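Local coordinates for protein peroxisomal acyl-CoA oxidase 1A (Solanum lycopersicum, PDB 2FON) that probably oxidises fatty acyl-CoA esters in peroxisomal beta-oxidation, using bound FAD as its cofactor, at residues B[660-664]-B[665-669]; B[106-109]-B[110-114]. One frame throughout, in Å; residues are numbered along the deposited sequence.

Contact 1: residues B[660-664]-B[665-669]; sequences SDIAD and GFHEY
Ala663 and Phe666 close a type II beta turn: Phe666 N gives its hydrogen to Ala663 O at 3.0 Å. Gly665, third residue of the turn, sits at a phi of 109°, a conformation that glycine takes readily at the third position of a type II turn. Its own carbonyl starts the next element, since Tyr669 N bonds to Gly665 O at 2.8 Å as the chain enters helix 666-675.

On the side chains, Ile662 reaches past the turn to His667. Its CG2 methyl lies 3.9 Å from His667 CD2, while its CD1 methyl comes in the plane of the imidazole to 3.9 Å from His667 NE2, so both methyls rest along one edge of the ring. With CG2 of Ile662 anti to the backbone N and CG1 beside it (chi1 -69°), the two branches lie side by side along that edge. CG2 also approaches Phe666 CB, at 4.4 Å, which itself sits 3.4 Å from Ala663 O. The phenyl group leaves the turn because CG of Phe666 is anti to its N (chi1 180°), and it stacks on His233 of the second subunit. Just upstream, Ser660 OG donates to Ile662 O at 3.1 Å, satisfying a carbonyl that precedes the turn.

Asp664 OD2 forms a salt bridge with Lys82 of the second subunit, and Ala663 packs on Phe81 there. Glu668 OE1 stands 5.6 Å from Asp664 OD2, and the lysine would probably ease the repulsion between the two acids. The turn thus sets a carboxylate and an aromatic ring near the C-terminal end of the chain for contacts with the partner subunit, within the interface of the dimer.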
ATOM      1  N   SER B 660      24.718  -4.271  22.425  1.00 76.08           N
ATOM      2  CA  SER B 660      25.605  -3.381  23.167  1.00 75.90           C
ATOM      3  C   SER B 660      25.393  -1.913  22.776  1.00 75.79           C
ATOM      4  O   SER B 660      24.680  -1.606  21.802  1.00 75.24           O
ATOM      5  CB  SER B 660      27.069  -3.777  22.977  1.00 76.29           C
ATOM      6  OG  SER B 660      27.392  -3.814  21.595  1.00 77.16           O
ATOM      7  N   ASP B 661      26.020  -1.016  23.542  1.00 75.41           N
ATOM      8  CA  ASP B 661      25.922   0.410  23.286  1.00 75.38           C
ATOM      9  C   ASP B 661      26.799   0.875  22.129  1.00 75.44           C
ATOM     10  O   ASP B 661      26.883   2.083  21.902  1.00 76.35           O
ATOM     11  CB  ASP B 661      26.270   1.216  24.542  1.00 74.99           C
ATOM     12  CG  ASP B 661      25.148   1.203  25.585  1.00 77.00           C
ATOM     13  OD1 ASP B 661      25.454   1.203  26.826  1.00 80.75           O
ATOM     14  OD2 ASP B 661      23.959   1.175  25.182  1.00 74.38           O
ATOM     15  N   ILE B 662      27.482  -0.056  21.439  1.00 74.74           N
ATOM     16  CA  ILE B 662      28.419   0.262  20.330  1.00 73.18           C
ATOM     17  C   ILE B 662      28.212  -0.724  19.170  1.00 72.69           C
ATOM     18  O   ILE B 662      28.337  -1.930  19.357  1.00 73.70           O
ATOM     19  CB  ILE B 662      29.887   0.245  20.791  1.00 72.67           C
ATOM     20  CG1 ILE B 662      30.154   1.421  21.739  1.00 72.81           C
ATOM     21  CG2 ILE B 662      30.821   0.301  19.599  1.00 71.71           C
ATOM     22  CD1 ILE B 662      31.598   1.478  22.333  1.00 73.42           C
ATOM     23  N   ALA B 663      27.888  -0.225  17.978  1.00 71.11           N
ATOM     24  CA  ALA B 663      27.480  -1.105  16.893  1.00 68.83           C
ATOM     25  C   ALA B 663      28.690  -1.666  16.235  1.00 67.57           C
ATOM     26  O   ALA B 663      29.686  -0.969  16.134  1.00 67.09           O
ATOM     27  CB  ALA B 663      26.665  -0.344  15.901  1.00 69.10           C
ATOM     28  N   ASP B 664      28.620  -2.919  15.779  1.00 67.03           N
ATOM     29  CA  ASP B 664      29.711  -3.483  14.956  1.00 66.16           C
ATOM     30  C   ASP B 664      29.796  -2.687  13.676  1.00 64.12           C
ATOM     31  O   ASP B 664      28.788  -2.364  13.060  1.00 62.75           O
ATOM     32  CB  ASP B 664      29.648  -4.995  14.694  1.00 66.47           C
ATOM     33  CG  ASP B 664      31.072  -5.615  14.561  1.00 73.78           C
ATOM     34  OD1 ASP B 664      31.462  -6.453  15.429  1.00 81.15           O
ATOM     35  OD2 ASP B 664      31.860  -5.239  13.632  1.00 76.76           O
ATOM     36  N   GLY B 665      31.021  -2.305  13.337  1.00 62.82           N
ATOM     37  CA  GLY B 665      31.244  -1.295  12.334  1.00 60.70           C
ATOM     38  C   GLY B 665      31.757   0.002  12.913  1.00 59.44           C
ATOM     39  O   GLY B 665      32.685   0.575  12.377  1.00 59.34           O
ATOM     40  N   PHE B 666      31.178   0.476  14.008  1.00 58.94           N
ATOM     41  CA  PHE B 666      31.521   1.800  14.462  1.00 59.46           C
ATOM     42  C   PHE B 666      33.009   2.104  14.702  1.00 60.92           C
ATOM     43  O   PHE B 666      33.450   3.149  14.230  1.00 62.16           O
ATOM     44  CB  PHE B 666      30.670   2.290  15.622  1.00 59.47           C
ATOM     45  CG  PHE B 666      31.057   3.675  16.087  1.00 60.31           C
ATOM     46  CD1 PHE B 666      30.277   4.780  15.752  1.00 59.88           C
ATOM     47  CD2 PHE B 666      32.236   3.874  16.832  1.00 57.87           C
ATOM     48  CE1 PHE B 666      30.680   6.041  16.155  1.00 59.36           C
ATOM     49  CE2 PHE B 666      32.640   5.126  17.217  1.00 55.69           C
ATOM     50  CZ  PHE B 666      31.879   6.207  16.884  1.00 57.85           C
ATOM     51  N   HIS B 667      33.787   1.261  15.404  1.00 61.65           N
ATOM     52  CA  HIS B 667      35.213   1.596  15.622  1.00 62.80           C
ATOM     53  C   HIS B 667      35.998   1.501  14.316  1.00 62.81           C
ATOM     54  O   HIS B 667      36.967   2.241  14.099  1.00 62.67           O
ATOM     55  CB  HIS B 667      35.892   0.732  16.707  1.00 63.41           C
ATOM     56  CG  HIS B 667      35.619   1.188  18.117  1.00 67.61           C
ATOM     57  ND1 HIS B 667      36.510   1.959  18.844  1.00 72.09           N
ATOM     58  CD2 HIS B 667      34.560   0.965  18.941  1.00 69.54           C
ATOM     59  CE1 HIS B 667      36.007   2.190  20.050  1.00 72.37           C
ATOM     60  NE2 HIS B 667      34.823   1.602  20.132  1.00 69.31           N
ATOM     61  N   GLU B 668      35.579   0.589  13.443  1.00 62.98           N
ATOM     62  CA  GLU B 668      36.289   0.373  12.179  1.00 62.66           C
ATOM     63  C   GLU B 668      36.046   1.524  11.204  1.00 61.60           C
ATOM     64  O   GLU B 668      36.999   2.050  10.624  1.00 60.84           O
ATOM     65  CB  GLU B 668      35.871  -0.952  11.530  1.00 63.52           C
ATOM     66  CG  GLU B 668      37.055  -1.840  11.103  1.00 67.80           C
ATOM     67  CD  GLU B 668      36.711  -2.769   9.930  1.00 74.35           C
ATOM     68  OE1 GLU B 668      35.832  -3.648  10.087  1.00 76.85           O
ATOM     69  OE2 GLU B 668      37.326  -2.612   8.843  1.00 77.46           O
ATOM     70  N   TYR B 669      34.792   1.929  11.026  1.00 60.27           N
ATOM     71  CA  TYR B 669      34.539   2.957  10.044  1.00 60.19           C
ATOM     72  C   TYR B 669      34.311   4.322  10.634  1.00 59.79           C
ATOM     73  O   TYR B 669      34.794   5.303  10.111  1.00 59.11           O
ATOM     74  CB  TYR B 669      33.445   2.551   9.043  1.00 60.59           C
ATOM     75  CG  TYR B 669      33.652   1.140   8.541  1.00 61.03           C
ATOM     76  CD1 TYR B 669      32.788   0.100   8.957  1.00 59.99           C
ATOM     77  CD2 TYR B 669      34.762   0.820   7.710  1.00 58.13           C
ATOM     78  CE1 TYR B 669      32.986  -1.199   8.533  1.00 60.14           C
ATOM     79  CE2 TYR B 669      34.997  -0.483   7.290  1.00 57.64           C
ATOM     80  CZ  TYR B 669      34.092  -1.480   7.702  1.00 63.15           C
ATOM     81  OH  TYR B 669      34.291  -2.771   7.308  1.00 65.25           O
TER

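Contact 2: residues B[106-109]-B[110-114]; sequences TMLR and RYVDE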
ATOM      1  N   THR B 106      -8.199 -27.229  10.128  1.00 67.85           N
ATOM      2  CA  THR B 106      -8.080 -25.974   9.341  1.00 69.14           C
ATOM      3  C   THR B 106      -7.899 -24.748  10.283  1.00 68.77           C
ATOM      4  O   THR B 106      -6.941 -23.949  10.133  1.00 69.47           O
ATOM      5  CB  THR B 106      -9.294 -25.751   8.411  1.00 69.23           C
ATOM      6  OG1 THR B 106      -9.675 -27.005   7.813  1.00 72.70           O
ATOM      7  CG2 THR B 106      -8.954 -24.802   7.356  1.00 67.24           C
ATOM      8  N   MET B 107      -8.828 -24.634  11.231  1.00 67.57           N
ATOM      9  CA  MET B 107      -8.788 -23.691  12.290  1.00 67.23           C
ATOM     10  C   MET B 107      -7.400 -23.724  12.932  1.00 66.60           C
ATOM     11  O   MET B 107      -6.755 -22.688  13.041  1.00 66.57           O
ATOM     12  CB  MET B 107      -9.868 -24.062  13.323  1.00 69.49           C
ATOM     13  CG  MET B 107     -10.747 -22.914  13.873  1.00 71.53           C
ATOM     14  SD  MET B 107     -11.401 -21.836  12.548  1.00 84.89           S
ATOM     15  CE  MET B 107     -12.928 -21.181  13.232  1.00 77.08           C
ATOM     16  N   LEU B 108      -6.928 -24.894  13.362  1.00 65.42           N
ATOM     17  CA  LEU B 108      -5.681 -24.943  14.092  1.00 64.30           C
ATOM     18  C   LEU B 108      -4.574 -24.303  13.277  1.00 65.29           C
ATOM     19  O   LEU B 108      -3.806 -23.445  13.774  1.00 65.22           O
ATOM     20  CB  LEU B 108      -5.287 -26.342  14.497  1.00 63.31           C
ATOM     21  CG  LEU B 108      -4.089 -26.284  15.438  1.00 61.25           C
ATOM     22  CD1 LEU B 108      -4.170 -27.228  16.624  1.00 61.13           C
ATOM     23  CD2 LEU B 108      -2.816 -26.486  14.687  1.00 60.31           C
ATOM     24  N   ARG B 109      -4.478 -24.674  12.018  1.00 65.98           N
ATOM     25  CA  ARG B 109      -3.449 -24.022  11.213  1.00 67.00           C
ATOM     26  C   ARG B 109      -3.702 -22.530  11.068  1.00 67.65           C
ATOM     27  O   ARG B 109      -2.746 -21.750  11.094  1.00 68.56           O
ATOM     28  CB  ARG B 109      -3.206 -24.730   9.896  1.00 66.78           C
ATOM     29  CG  ARG B 109      -2.316 -25.968  10.048  1.00 68.83           C
ATOM     30  CD  ARG B 109      -2.201 -26.765   8.770  1.00 72.65           C
ATOM     31  NE  ARG B 109      -3.111 -27.913   8.758  1.00 79.14           N
ATOM     32  CZ  ARG B 109      -4.192 -28.002   7.979  1.00 79.16           C
ATOM     33  NH1 ARG B 109      -4.485 -26.980   7.171  1.00 78.89           N
ATOM     34  NH2 ARG B 109      -4.971 -29.091   8.025  1.00 75.20           N
ATOM     35  N   ARG B 110      -4.965 -22.102  11.004  1.00 67.49           N
ATOM     36  CA  ARG B 110      -5.209 -20.664  10.849  1.00 68.20           C
ATOM     37  C   ARG B 110      -4.499 -19.929  11.976  1.00 67.61           C
ATOM     38  O   ARG B 110      -3.757 -19.006  11.764  1.00 68.59           O
ATOM     39  CB  ARG B 110      -6.706 -20.342  10.829  1.00 67.53           C
ATOM     40  CG  ARG B 110      -7.021 -18.890  10.544  1.00 68.29           C
ATOM     41  CD  ARG B 110      -8.548 -18.511  10.727  1.00 71.50           C
ATOM     42  NE  ARG B 110      -9.522 -19.180   9.831  1.00 75.77           N
ATOM     43  CZ  ARG B 110      -9.336 -19.426   8.526  1.00 78.30           C
ATOM     44  NH1 ARG B 110      -8.211 -19.029   7.876  1.00 78.21           N
ATOM     45  NH2 ARG B 110     -10.290 -20.069   7.850  1.00 78.06           N
ATOM     46  N   TYR B 111      -4.704 -20.380  13.188  1.00 67.46           N
ATOM     47  CA  TYR B 111      -4.237 -19.662  14.342  1.00 67.54           C
ATOM     48  C   TYR B 111      -2.717 -19.740  14.639  1.00 67.47           C
ATOM     49  O   TYR B 111      -2.158 -18.870  15.291  1.00 66.24           O
ATOM     50  CB  TYR B 111      -5.135 -20.043  15.511  1.00 67.55           C
ATOM     51  CG  TYR B 111      -6.473 -19.419  15.273  1.00 68.80           C
ATOM     52  CD1 TYR B 111      -7.582 -20.168  14.887  1.00 71.57           C
ATOM     53  CD2 TYR B 111      -6.617 -18.059  15.356  1.00 69.28           C
ATOM     54  CE1 TYR B 111      -8.820 -19.541  14.621  1.00 69.96           C
ATOM     55  CE2 TYR B 111      -7.816 -17.447  15.096  1.00 71.76           C
ATOM     56  CZ  TYR B 111      -8.913 -18.181  14.736  1.00 69.74           C
ATOM     57  OH  TYR B 111     -10.076 -17.480  14.502  1.00 71.54           O
ATOM     58  N   VAL B 112      -2.071 -20.793  14.152  1.00 68.01           N
ATOM     59  CA  VAL B 112      -0.627 -20.844  14.077  1.00 68.39           C
ATOM     60  C   VAL B 112      -0.104 -19.623  13.262  1.00 68.83           C
ATOM     61  O   VAL B 112       0.974 -19.108  13.526  1.00 68.74           O
ATOM     62  CB  VAL B 112      -0.164 -22.196  13.461  1.00 67.65           C
ATOM     63  CG1 VAL B 112       1.333 -22.171  13.126  1.00 69.29           C
ATOM     64  CG2 VAL B 112      -0.395 -23.275  14.397  1.00 66.34           C
ATOM     65  N   ASP B 113      -0.872 -19.214  12.256  1.00 69.30           N
ATOM     66  CA  ASP B 113      -0.717 -17.938  11.569  1.00 69.65           C
ATOM     67  C   ASP B 113       0.608 -17.741  10.877  1.00 70.66           C
ATOM     68  O   ASP B 113       1.225 -16.723  11.039  1.00 72.18           O
ATOM     69  CB  ASP B 113      -0.972 -16.791  12.552  1.00 69.46           C
ATOM     70  CG  ASP B 113      -1.060 -15.410  11.874  1.00 68.50           C
ATOM     71  OD1 ASP B 113      -1.652 -15.266  10.771  1.00 66.39           O
ATOM     72  OD2 ASP B 113      -0.571 -14.441  12.490  1.00 67.07           O
ATOM     73  N   GLU B 114       1.045 -18.696  10.077  1.00 71.28           N
ATOM     74  CA  GLU B 114       2.317 -18.591   9.393  1.00 71.47           C
ATOM     75  C   GLU B 114       2.212 -19.239   8.019  1.00 70.57           C
ATOM     76  O   GLU B 114       1.930 -20.437   7.933  1.00 71.50           O
ATOM     77  CB  GLU B 114       3.316 -19.374  10.243  1.00 72.63           C
ATOM     78  CG  GLU B 114       4.637 -19.722   9.595  1.00 77.52           C
ATOM     79  CD  GLU B 114       5.731 -19.942  10.650  1.00 86.37           C
ATOM     80  OE1 GLU B 114       5.354 -20.084  11.861  1.00 86.33           O
ATOM     81  OE2 GLU B 114       6.954 -19.978  10.262  1.00 88.81           O
TER
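Thr106 to Val112 form the closing turns of alpha helix 102-112, in the N-terminal region of the acyl-CoA oxidase family. Bonds from each amide to the carbonyl four residues back run from Arg110 N to Thr106 O (2.8 Å), Tyr111 N to Met107 O (3.1 Å) and Val112 N to Leu108 O (3.2 Å), and the last, Asp113 N to Arg109 O, is weak. Asp113 then leaves the helix with a positive phi of 61°, its carboxylate paired with Arg317 and Lys69.

Along one flank Met107 and Tyr111 lie side by side and point the same way, facing Leu53, Thr54 and Ser58 of helix 48-62. A bend at chi2 (48°) brings the thioether round to the phenol: Met107 SD is 5.4 Å from the centre of the Tyr111 ring and 78° off its normal, a Met-aromatic contact at the ring edge. Met107 CG meets the same edge in plane, 4.0 Å from Tyr111 CE1. Replaced by an alanine, Tyr111 would probably leave a gap against helix 48-62, the methionine end set free to turn and Tyr632 without its edge-to-face ring mate.

On another side of the helix Leu108 and Val112 meet obliquely, near Ala91 and Phe67 respectively. Arg109 makes a cation-pi contact with Trp122, whereas the guanidinium of Arg110 passes near the methionine sulfur and has a long, weak ion pair with Asp310. The apolar pair one turn apart closes through methyls, Leu108 CD2 lying 4.0 Å from Val112 CG2.

How the contacts relate
From the N terminus the chain comes first to contact 2, at the end of helix 102-112, and much later to contact 1, where the chain turns into helix 666-675. Each joins neighbouring residues, so neither closes a long loop; they lie in series, with no nesting or crossing. Their centres are 41 Å apart and they do not touch. Contact 2 lies nearer the middle of its own subunit, among helices 48-62 and 77-97, with Asp113 tied to helix 297-328. Contact 1 lies far out on the C-terminal arm and meets helix 77-97 of the second subunit, the helix that contact 2 packs on within its own chain.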